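Local coordinates for glutamate ABC superfamily ATP binding cassette transporter, binding protein (Enterococcus faecium DO, PDB 5EYF) that binds glutamate between its two lobes and, as a solute-binding protein of family 3, probably delivers it to an ABC transporter for uptake into the cell, at residues Val43-Ala48 / Glu220-Asp225; Ser115-Lys118 / Asp122-Ala125; Ile202-Gly207 / Lys213-Ala218. All blocks are in the same frame, centred on the assembly; numbering follows the deposited sequence. Where two conformers were deposited one is given.

Contact 1 (Val43-Ala48 / Glu220-Asp225); sequences VDIAKA and EEMHAD
Met222, deposited as selenomethionine, reaches across from its helix and sets its terminal CE on Ala48 and Ile45 of the helix opposite. The closer approach is to the methyl of Ala48, with CE 3.5 Å from Ala48 CB; the CD1 methyl of Ile45 lies 3.8 Å from the same Met222 CE. The heavier atom also takes part: Met222 SE is 3.9 Å from both Ala48 CB and Ala48 C, meeting the backbone as well as the methyl. All of this is van der Waals contact between apolar groups.

The shape of the Met222 chain accounts for the reach. It is extended at chi2 and turns at chi3 (55°), which carries CE out of the line of the chain and onto Ile45 and Ala48, three residues apart and so on one face of their helix. Ile45 arrives by its longer branch, its side chain running at a slant to that of Met222. A long, flexible, unbranched side chain suits a place where the backbones stay well apart, the nearest pair of alpha carbons, Ala48 CA and Met222 CA, being 7.8 Å from each other. The small Ala48 lets the end of the methionine chain come close, while the branched Ile45 fills the flank.

Around this core, Ile49 and Lys52 of helix 41-54 also touch Met222, and Lys52 forms a salt bridge with Asp225, so that a charged link lies beside the apolar one. Asp44 is held by Lys234 and Trp235. Helix 227-235 covers the contact through Ile231, which meets Ile45 and Ala48, and through Tyr228, which touches Ile45. Helix 41-54 thus lies between helices 209-225 and 227-235 on one flank and strand 59-64 on another, where Phe62 receives Val43 and Ala46.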
ATOM      1  N   VAL B  43     -17.957   6.947   3.789  1.00 17.43           N
ATOM      2  CA  VAL B  43     -19.293   6.937   4.387  1.00 18.33           C
ATOM      3  C   VAL B  43     -19.859   5.516   4.419  1.00 17.53           C
ATOM      4  O   VAL B  43     -20.435   5.078   5.429  1.00 17.85           O
ATOM      5  CB  VAL B  43     -20.218   7.898   3.621  1.00 18.87           C
ATOM      6  CG1 VAL B  43     -21.678   7.740   4.088  1.00 18.78           C
ATOM      7  CG2 VAL B  43     -19.752   9.327   3.816  1.00 21.57           C
ATOM      8  N   ASP B  44     -19.727   4.781   3.314  1.00 17.80           N
ATOM      9  CA  ASP B  44     -20.313   3.433   3.277  1.00 17.60           C
ATOM     10  C   ASP B  44     -19.584   2.462   4.199  1.00 16.75           C
ATOM     11  O   ASP B  44     -20.207   1.583   4.818  1.00 17.49           O
ATOM     12  CB  ASP B  44     -20.328   2.896   1.846  1.00 17.77           C
ATOM     13  CG  ASP B  44     -21.456   3.503   1.009  1.00 18.51           C
ATOM     14  OD1 ASP B  44     -22.277   4.289   1.554  1.00 20.49           O
ATOM     15  OD2 ASP B  44     -21.525   3.190  -0.195  1.00 20.66           O
ATOM     16  N   ILE B  45     -18.260   2.565   4.259  1.00 15.17           N
ATOM     17  CA  ILE B  45     -17.504   1.763   5.218  1.00 16.08           C
ATOM     18  C   ILE B  45     -17.956   2.081   6.645  1.00 15.01           C
ATOM     19  O   ILE B  45     -18.136   1.178   7.475  1.00 15.95           O
ATOM     20  CB  ILE B  45     -15.985   1.985   5.019  1.00 14.53           C
ATOM     21  CG1 ILE B  45     -15.488   1.407   3.645  1.00 15.25           C
ATOM     22  CG2 ILE B  45     -15.189   1.370   6.138  1.00 15.38           C
ATOM     23  CD1 ILE B  45     -15.451  -0.121   3.591  1.00 14.84           C
ATOM     24  N   ALA B  46     -18.114   3.377   6.971  1.00 15.71           N
ATOM     25  CA  ALA B  46     -18.584   3.766   8.305  1.00 16.13           C
ATOM     26  C   ALA B  46     -19.932   3.138   8.634  1.00 16.96           C
ATOM     27  O   ALA B  46     -20.141   2.634   9.745  1.00 17.87           O
ATOM     28  CB  ALA B  46     -18.700   5.286   8.381  1.00 17.44           C
ATOM     29  N   LYS B  47     -20.880   3.207   7.697  1.00 18.05           N
ATOM     30  CA  LYS B  47     -22.202   2.624   7.950  1.00 18.52           C
ATOM     31  C   LYS B  47     -22.098   1.120   8.178  1.00 18.09           C
ATOM     32  O   LYS B  47     -22.735   0.576   9.092  1.00 18.86           O
ATOM     33  CB  LYS B  47     -23.143   2.934   6.787  1.00 19.19           C
ATOM     34  CG  LYS B  47     -23.476   4.411   6.651  1.00 21.13           C
ATOM     35  CD  LYS B  47     -24.304   4.662   5.427  1.00 23.12           C
ATOM     36  CE  LYS B  47     -24.774   6.085   5.390  1.00 25.15           C
ATOM     37  NZ  LYS B  47     -25.831   6.279   4.348  1.00 27.02           N
ATOM     38  N   ALA B  48     -21.301   0.432   7.359  1.00 17.30           N
ATOM     39  CA  ALA B  48     -21.173  -1.014   7.505  1.00 16.78           C
ATOM     40  C   ALA B  48     -20.525  -1.386   8.838  1.00 16.17           C
ATOM     41  O   ALA B  48     -20.928  -2.365   9.483  1.00 16.40           O
ATOM     42  CB  ALA B  48     -20.371  -1.575   6.330  1.00 16.65           C
ATOM     43  N   GLU B 220     -12.705  -6.946  10.028  0.54 18.48           N
ATOM     44  CA  GLU B 220     -12.441  -8.371   9.811  0.54 20.53           C
ATOM     45  C   GLU B 220     -13.681  -9.085   9.283  0.54 20.75           C
ATOM     46  O   GLU B 220     -13.617  -9.828   8.301  0.54 21.86           O
ATOM     47  CB  GLU B 220     -11.966  -9.025  11.111  0.54 22.62           C
ATOM     48  CG  GLU B 220     -11.541 -10.483  10.957  0.54 27.64           C
ATOM     49  CD  GLU B 220     -10.966 -11.077  12.242  0.54 34.34           C
ATOM     50  OE1 GLU B 220     -11.055 -10.424  13.306  0.54 36.75           O
ATOM     51  OE2 GLU B 220     -10.420 -12.201  12.190  0.54 37.55           O
ATOM     52  N   GLU B 221     -14.820  -8.860   9.931  1.00 19.40           N
ATOM     53  CA  GLU B 221     -16.056  -9.520   9.531  1.00 20.25           C
ATOM     54  C   GLU B 221     -16.474  -9.106   8.123  1.00 19.31           C
ATOM     55  O   GLU B 221     -16.971  -9.936   7.349  1.00 20.14           O
ATOM     56  CB  GLU B 221     -17.146  -9.180  10.543  1.00 21.59           C
ATOM     57  CG  GLU B 221     -17.008  -9.895  11.899  1.00 26.06           C
ATOM     58  CD  GLU B 221     -18.093  -9.486  12.897  1.00 31.55           C
ATOM     59  OE1 GLU B 221     -19.215  -9.123  12.461  1.00 33.39           O
ATOM     60  OE2 GLU B 221     -17.819  -9.525  14.123  1.00 32.96           O
HETATM   61  N   MSE B 222     -16.244  -7.839   7.763  1.00 18.22           N
HETATM   62  CA  MSE B 222     -16.645  -7.330   6.464  1.00 18.16           C
HETATM   63  C   MSE B 222     -15.763  -7.882   5.346  1.00 18.96           C
HETATM   64  O   MSE B 222     -16.220  -8.122   4.228  1.00 19.32           O
HETATM   65  CB  MSE B 222     -16.578  -5.800   6.460  1.00 17.50           C
HETATM   66  CG  MSE B 222     -17.662  -5.150   7.361  1.00 16.50           C
HETATM   67 SE   MSE B 222     -17.245  -3.319   7.841  0.76 17.96          SE
HETATM   68  CE  MSE B 222     -16.979  -2.531   6.062  0.98 18.96           C
ATOM     69  N   HIS B 223     -14.477  -8.057   5.653  1.00 18.76           N
ATOM     70  CA  HIS B 223     -13.606  -8.756   4.714  1.00 19.50           C
ATOM     71  C   HIS B 223     -13.971 -10.225   4.599  1.00 21.89           C
ATOM     72  O   HIS B 223     -13.857 -10.807   3.513  1.00 25.22           O
ATOM     73  CB  HIS B 223     -12.159  -8.625   5.147  1.00 19.93           C
ATOM     74  CG  HIS B 223     -11.581  -7.287   4.880  1.00 19.32           C
ATOM     75  ND1 HIS B 223     -11.227  -6.870   3.613  1.00 19.06           N
ATOM     76  CD2 HIS B 223     -11.257  -6.278   5.720  1.00 18.89           C
ATOM     77  CE1 HIS B 223     -10.718  -5.655   3.687  1.00 18.86           C
ATOM     78  NE2 HIS B 223     -10.726  -5.273   4.952  1.00 18.56           N
ATOM     79  N   ALA B 224     -14.425 -10.838   5.694  1.00 23.17           N
ATOM     80  CA  ALA B 224     -14.707 -12.260   5.621  1.00 25.39           C
ATOM     81  C   ALA B 224     -15.986 -12.530   4.847  1.00 25.99           C
ATOM     82  O   ALA B 224     -16.094 -13.568   4.191  1.00 29.09           O
ATOM     83  CB  ALA B 224     -14.772 -12.858   7.022  1.00 25.61           C
ATOM     84  N   ASP B 225     -16.964 -11.633   4.888  1.00 24.41           N
ATOM     85  CA  ASP B 225     -18.253 -11.949   4.289  1.00 24.44           C
ATOM     86  C   ASP B 225     -18.529 -11.190   3.002  1.00 25.49           C
ATOM     87  O   ASP B 225     -19.616 -11.328   2.439  1.00 26.92           O
ATOM     88  CB  ASP B 225     -19.396 -11.771   5.293  1.00 25.20           C
ATOM     89  CG  ASP B 225     -19.620 -10.323   5.729  1.00 24.41           C
ATOM     90  OD1 ASP B 225     -19.131  -9.399   5.055  1.00 24.21           O
ATOM     91  OD2 ASP B 225     -20.327 -10.120   6.744  1.00 27.77           O
TER

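Contact 2 (Ser115-Lys118 / Asp122-Ala125); sequences SQIK and DLNA
Asp122 faces the 115-118 segment and touches it through CB, CG and OD2. Its CB lies 4.0 Å from Ile117 CA, against the backbone just before Lys118. CG continues toward the peptide N-H of Lys118, which OD2 receives in a hydrogen bond from Lys118 N of 2.8 Å at 157°, using its anti lone pair, the one turned away from OD1. The aliphatic part of Lys118 then runs past the same oxygen, with Lys118 CB 3.5 Å from Asp122 OD2. A water adds a further link, 2.9 Å from Asp122 OD2 and 2.9 Å from Gln116 O. OD1 has its partner outside the two segments, in the second subunit, whose Lys118 NZ forms a salt bridge with it.

With CG anti to the carbonyl carbon (chi1 -70°), the carboxylate is carried to the N-H of Lys118. Next to it, Ile117 and Leu123 form an apolar patch: their side chains cross nearly at right angles, and Ile117 CD1 meets Leu123 CD2 at 4.0 Å. Leu109 of strand 103-112 touches both, tying the loop to the sheet. Before them Ser115 makes an ST turn, its OG accepting from Ile117 N at 3.0 Å.

Aspartate suits this place because a short carboxylate can take a backbone N-H with one oxygen and leave the other for a lysine. Lys118, in turn, gives its backbone N-H to Asp122 OD2 of its own chain and its NZ to Asp122 OD1 of the second subunit, the relation being reciprocal. The contact therefore both closes a short loop and joins the two subunits, and the nearby lysine charges would be expected to favour the ionised form of Asp122.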
ATOM      1  N   SER B 115       0.599  18.474 -21.007  1.00 26.71           N
ATOM      2  CA  SER B 115       1.670  19.027 -20.194  1.00 26.00           C
ATOM      3  C   SER B 115       2.993  18.341 -20.499  1.00 26.42           C
ATOM      4  O   SER B 115       3.047  17.148 -20.805  1.00 27.79           O
ATOM      5  CB  SER B 115       1.349  18.853 -18.706  1.00 24.17           C
ATOM      6  OG  SER B 115       2.373  19.400 -17.918  1.00 26.56           O
ATOM      7  N   GLN B 116       4.078  19.108 -20.382  1.00 27.65           N
ATOM      8  CA  GLN B 116       5.415  18.529 -20.424  1.00 28.81           C
ATOM      9  C   GLN B 116       5.724  17.709 -19.170  1.00 30.02           C
ATOM     10  O   GLN B 116       6.601  16.838 -19.216  1.00 32.43           O
ATOM     11  CB  GLN B 116       6.429  19.665 -20.624  1.00 30.49           C
ATOM     12  CG  GLN B 116       7.889  19.273 -20.849  1.00 31.51           C
ATOM     13  CD  GLN B 116       8.117  18.413 -22.078  1.00 34.25           C
ATOM     14  OE1 GLN B 116       8.990  17.551 -22.069  1.00 36.69           O
ATOM     15  NE2 GLN B 116       7.340  18.639 -23.135  1.00 33.26           N
ATOM     16  N   ILE B 117       5.007  17.945 -18.072  1.00 28.27           N
ATOM     17  CA  ILE B 117       5.212  17.239 -16.805  1.00 26.60           C
ATOM     18  C   ILE B 117       4.603  15.843 -16.910  1.00 28.66           C
ATOM     19  O   ILE B 117       3.395  15.700 -17.114  1.00 28.65           O
ATOM     20  CB  ILE B 117       4.590  18.038 -15.643  1.00 25.18           C
ATOM     21  CG1 ILE B 117       5.363  19.353 -15.453  1.00 25.08           C
ATOM     22  CG2 ILE B 117       4.537  17.221 -14.343  1.00 24.08           C
ATOM     23  CD1 ILE B 117       4.686  20.340 -14.526  1.00 24.85           C
ATOM     24  N   LYS B 118       5.439  14.803 -16.761  1.00 29.85           N
ATOM     25  CA  LYS B 118       4.993  13.421 -16.895  1.00 31.28           C
ATOM     26  C   LYS B 118       5.083  12.621 -15.608  1.00 29.51           C
ATOM     27  O   LYS B 118       4.572  11.492 -15.557  1.00 29.87           O
ATOM     28  CB  LYS B 118       5.821  12.675 -17.947  1.00 35.18           C
ATOM     29  CG  LYS B 118       6.052  13.411 -19.246  1.00 38.54           C
ATOM     30  CD  LYS B 118       7.297  12.811 -19.877  1.00 41.43           C
ATOM     31  CE  LYS B 118       7.478  13.226 -21.327  1.00 42.93           C
ATOM     32  NZ  LYS B 118       8.454  12.320 -22.013  1.00 43.12           N
ATOM     33  N   ASP B 122       9.700  15.420 -13.050  1.00 28.01           N
ATOM     34  CA  ASP B 122       9.684  16.626 -13.873  1.00 27.21           C
ATOM     35  C   ASP B 122       9.341  17.893 -13.087  1.00 27.46           C
ATOM     36  O   ASP B 122       9.146  18.947 -13.691  1.00 28.27           O
ATOM     37  CB  ASP B 122       8.670  16.458 -15.009  1.00 28.90           C
ATOM     38  CG  ASP B 122       9.123  15.450 -16.051  1.00 31.07           C
ATOM     39  OD1 ASP B 122      10.351  15.246 -16.168  1.00 31.82           O
ATOM     40  OD2 ASP B 122       8.260  14.863 -16.755  1.00 31.41           O
ATOM     41  N   LEU B 123       9.213  17.811 -11.776  1.00 24.55           N
ATOM     42  CA  LEU B 123       8.986  18.985 -10.954  1.00 26.36           C
ATOM     43  C   LEU B 123      10.321  19.556 -10.497  1.00 29.77           C
ATOM     44  O   LEU B 123      11.240  18.812 -10.124  1.00 32.32           O
ATOM     45  CB  LEU B 123       8.117  18.626  -9.752  1.00 25.28           C
ATOM     46  CG  LEU B 123       6.740  18.070 -10.138  1.00 24.92           C
ATOM     47  CD1 LEU B 123       5.929  17.688  -8.883  1.00 25.73           C
ATOM     48  CD2 LEU B 123       5.962  19.081 -10.996  1.00 25.42           C
ATOM     49  N   ASN B 124      10.428  20.877 -10.533  1.00 28.56           N
ATOM     50  CA  ASN B 124      11.701  21.543 -10.293  1.00 29.93           C
ATOM     51  C   ASN B 124      11.414  23.004  -9.950  1.00 31.60           C
ATOM     52  O   ASN B 124      10.255  23.420  -9.859  1.00 32.12           O
ATOM     53  CB  ASN B 124      12.595  21.415 -11.528  1.00 30.24           C
ATOM     54  CG  ASN B 124      11.912  21.968 -12.778  1.00 31.59           C
ATOM     55  OD1 ASN B 124      11.586  23.153 -12.829  1.00 32.03           O
ATOM     56  ND2 ASN B 124      11.651  21.105 -13.762  1.00 30.11           N
ATOM     57  N   ALA B 125      12.481  23.798  -9.810  1.00 33.37           N
ATOM     58  CA  ALA B 125      12.336  25.190  -9.403  1.00 34.47           C
ATOM     59  C   ALA B 125      11.487  26.006 -10.364  1.00 35.63           C
ATOM     60  O   ALA B 125      10.976  27.063  -9.974  1.00 37.29           O
ATOM     61  CB  ALA B 125      13.710  25.843  -9.257  1.00 34.73           C
TER
HETATM   62  O   HOH W   1       9.153  15.506 -19.392  1.00 35.28           O

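Contact 3 (Ile202-Gly207 / Lys213-Ala218); sequences IAINKG and KAVNQA
A strand packs its apolar face on the helix that follows it, in the lobe of this periplasmic-binding-protein fold built on helix 41-54 and the parallel sheet of strands 59-64, 16-21 and 81-82. Ile202 and Ile204, in the 202-207 segment that carries the end of strand 198-205, meet Val215 on helix 209-225. Because residues two apart in an extended chain point to the same side, both isoleucines head for the helix, while Ala203 between them turns the other way, onto Val96 and Phe98 of strand 96-98 and Ile82 of strand 81-82.

The helix offers a single side chain to the pair, and each of its methyls finds one isoleucine. In Val215 a chi1 of 169° turns CG1 to Ile202 and CG2 to Ile204. Ile204 slides past Val215 antiparallel to it, whereas Ile202 lies at a slant. The isoleucines, with matching chi1 values near -63°, extend their CG1 branches far enough to span the distance between backbones whose nearest alpha carbons, Ile202 CA and Val215 CA, are 8.5 Å apart. Beta-branched residues fit well here: isoleucine favours the extended backbone, and valine puts two methyls close to the helix surface without a long chain.

Ile49 and Ile53 of helix 41-54 widen this buried apolar layer, touching Ile202 and Val215 respectively, and Ala81 meets both isoleucines from strand 81-82. On the polar side, Asn216 OD1 accepts from the backbone N of Asp100, fixing the helix to the loop after strand 96-98. Ile202 lies about 12 Å by its side chain from the bound glutamate, so the layer lies at a remove from the ligand. Ile204 CD1 touches Val215 CG2 at 3.8 Å, and Ile202 CD1 touches Val215 CG1 at 3.9 Å.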
ATOM      1  N   ILE B 202      -8.716   4.185   9.926  1.00 13.72           N
ATOM      2  CA  ILE B 202      -9.711   4.881  10.741  1.00 13.77           C
ATOM      3  C   ILE B 202      -9.030   5.339  12.015  1.00 14.70           C
ATOM      4  O   ILE B 202      -8.462   4.525  12.743  1.00 15.11           O
ATOM      5  CB  ILE B 202     -10.908   3.969  11.047  1.00 13.60           C
ATOM      6  CG1 ILE B 202     -11.599   3.605   9.736  1.00 15.13           C
ATOM      7  CG2 ILE B 202     -11.897   4.627  12.078  1.00 14.37           C
ATOM      8  CD1 ILE B 202     -12.596   2.410   9.905  1.00 15.16           C
ATOM      9  N   ALA B 203      -9.093   6.647  12.307  1.00 15.71           N
ATOM     10  CA  ALA B 203      -8.428   7.157  13.487  1.00 16.89           C
ATOM     11  C   ALA B 203      -9.392   7.211  14.662  1.00 17.27           C
ATOM     12  O   ALA B 203     -10.529   7.668  14.528  1.00 18.96           O
ATOM     13  CB  ALA B 203      -7.844   8.540  13.217  1.00 18.12           C
ATOM     14  N   ILE B 204      -8.904   6.774  15.818  1.00 18.00           N
ATOM     15  CA  ILE B 204      -9.656   6.733  17.063  1.00 18.27           C
ATOM     16  C   ILE B 204      -8.801   7.386  18.149  1.00 19.58           C
ATOM     17  O   ILE B 204      -7.568   7.272  18.141  1.00 20.09           O
ATOM     18  CB  ILE B 204     -10.052   5.276  17.393  1.00 19.33           C
ATOM     19  CG1 ILE B 204     -10.992   4.743  16.286  1.00 21.65           C
ATOM     20  CG2 ILE B 204     -10.638   5.123  18.811  1.00 19.44           C
ATOM     21  CD1 ILE B 204     -11.348   3.292  16.395  1.00 24.48           C
ATOM     22  N   ASN B 205      -9.431   8.147  19.043  1.00 21.76           N
ATOM     23  CA  ASN B 205      -8.628   8.811  20.064  1.00 24.31           C
ATOM     24  C   ASN B 205      -7.909   7.778  20.928  1.00 24.53           C
ATOM     25  O   ASN B 205      -8.353   6.632  21.070  1.00 25.03           O
ATOM     26  CB  ASN B 205      -9.510   9.702  20.950  1.00 25.55           C
ATOM     27  CG  ASN B 205      -8.720  10.731  21.724  1.00 29.31           C
ATOM     28  OD1 ASN B 205      -7.562  11.015  21.399  1.00 31.66           O
ATOM     29  ND2 ASN B 205      -9.330  11.292  22.755  1.00 31.72           N
ATOM     30  N   LYS B 206      -6.790   8.197  21.508  1.00 25.53           N
ATOM     31  CA  LYS B 206      -6.127   7.402  22.526  1.00 25.54           C
ATOM     32  C   LYS B 206      -7.079   7.125  23.688  1.00 26.73           C
ATOM     33  O   LYS B 206      -7.938   7.947  24.033  1.00 29.30           O
ATOM     34  CB  LYS B 206      -4.879   8.136  23.028  1.00 26.87           C
ATOM     35  CG  LYS B 206      -3.895   8.504  21.938  1.00 27.48           C
ATOM     36  CD  LYS B 206      -3.134   7.280  21.451  1.00 28.20           C
ATOM     37  CE  LYS B 206      -1.998   7.644  20.472  1.00 28.81           C
ATOM     38  NZ  LYS B 206      -1.399   6.419  19.890  1.00 30.10           N
ATOM     39  N   GLY B 207      -6.921   5.950  24.294  1.00 27.03           N
ATOM     40  CA  GLY B 207      -7.707   5.588  25.454  1.00 25.65           C
ATOM     41  C   GLY B 207      -9.076   5.053  25.114  1.00 26.39           C
ATOM     42  O   GLY B 207      -9.961   5.022  25.980  1.00 28.37           O
ATOM     43  N   LYS B 213     -10.796  -2.005  19.101  0.55 20.42           N
ATOM     44  CA  LYS B 213     -10.922  -3.442  18.874  0.55 21.86           C
ATOM     45  C   LYS B 213     -12.225  -3.777  18.161  0.55 20.80           C
ATOM     46  O   LYS B 213     -12.247  -4.638  17.273  0.55 20.24           O
ATOM     47  CB  LYS B 213     -10.844  -4.205  20.200  0.55 24.69           C
ATOM     48  CG  LYS B 213      -9.440  -4.426  20.730  0.55 28.53           C
ATOM     49  CD  LYS B 213      -9.444  -5.219  22.042  0.55 31.42           C
ATOM     50  CE  LYS B 213      -8.857  -4.415  23.194  0.55 32.86           C
ATOM     51  NZ  LYS B 213      -7.455  -4.009  22.950  0.55 32.96           N
ATOM     52  N   ALA B 214     -13.319  -3.107  18.543  1.00 19.51           N
ATOM     53  CA  ALA B 214     -14.605  -3.321  17.881  1.00 18.63           C
ATOM     54  C   ALA B 214     -14.556  -2.928  16.404  1.00 18.01           C
ATOM     55  O   ALA B 214     -15.130  -3.620  15.556  1.00 18.50           O
ATOM     56  CB  ALA B 214     -15.702  -2.532  18.603  1.00 19.16           C
ATOM     57  N   VAL B 215     -13.916  -1.798  16.084  1.00 16.69           N
ATOM     58  CA  VAL B 215     -13.794  -1.375  14.691  1.00 16.60           C
ATOM     59  C   VAL B 215     -12.969  -2.380  13.897  1.00 17.60           C
ATOM     60  O   VAL B 215     -13.330  -2.748  12.767  1.00 17.86           O
ATOM     61  CB  VAL B 215     -13.174   0.035  14.633  1.00 15.08           C
ATOM     62  CG1 VAL B 215     -12.769   0.411  13.205  1.00 16.52           C
ATOM     63  CG2 VAL B 215     -14.151   1.065  15.224  1.00 17.68           C
ATOM     64  N   ASN B 216     -11.864  -2.853  14.474  1.00 17.09           N
ATOM     65  CA  ASN B 216     -11.050  -3.829  13.740  1.00 15.54           C
ATOM     66  C   ASN B 216     -11.787  -5.145  13.542  1.00 16.33           C
ATOM     67  O   ASN B 216     -11.664  -5.773  12.484  1.00 17.96           O
ATOM     68  CB  ASN B 216      -9.719  -4.074  14.454  1.00 16.50           C
ATOM     69  CG  ASN B 216      -8.706  -3.014  14.119  1.00 17.09           C
ATOM     70  OD1 ASN B 216      -8.793  -2.383  13.059  1.00 17.56           O
ATOM     71  ND2 ASN B 216      -7.766  -2.773  15.022  1.00 20.38           N
ATOM     72  N   GLN B 217     -12.559  -5.569  14.544  1.00 16.85           N
ATOM     73  CA  GLN B 217     -13.341  -6.786  14.403  1.00 18.70           C
ATOM     74  C   GLN B 217     -14.404  -6.622  13.330  1.00 18.56           C
ATOM     75  O   GLN B 217     -14.655  -7.542  12.547  1.00 18.95           O
ATOM     76  CB  GLN B 217     -13.984  -7.131  15.754  1.00 20.77           C
ATOM     77  CG  GLN B 217     -14.899  -8.348  15.748  1.00 26.06           C
ATOM     78  CD  GLN B 217     -14.156  -9.636  15.496  0.67 28.44           C
ATOM     79  OE1 GLN B 217     -12.984  -9.762  15.836  0.41 29.37           O
ATOM     80  NE2 GLN B 217     -14.838 -10.610  14.894  0.49 29.35           N
ATOM     81  N   ALA B 218     -15.045  -5.450  13.290  1.00 17.85           N
ATOM     82  CA  ALA B 218     -16.033  -5.161  12.256  1.00 17.94           C
ATOM     83  C   ALA B 218     -15.416  -5.266  10.866  1.00 17.82           C
ATOM     84  O   ALA B 218     -15.978  -5.914   9.974  1.00 16.51           O
ATOM     85  CB  ALA B 218     -16.628  -3.772  12.488  1.00 17.22           C
TER

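Overall arrangement
From the N terminus the chain first enters contact 1 at helix 41-54, and this contact is not completed until 220-225, 172 residues later. Within that span lie the other two in series: contact 2 closes a short bend within the loop between strands 103-112 and 128-132, and contact 3 then joins strand 198-205 to helix 209-225, a turn past its start. No two cross. Contacts 1 and 3 share helix 209-225, their centres about 13 Å apart, and so fasten it to helix 41-54 and to strand 198-205 in one lobe. Contact 2 sits on the opposite side of the chain's centre, its centre about 40 Å from that of either, at the subunit interface.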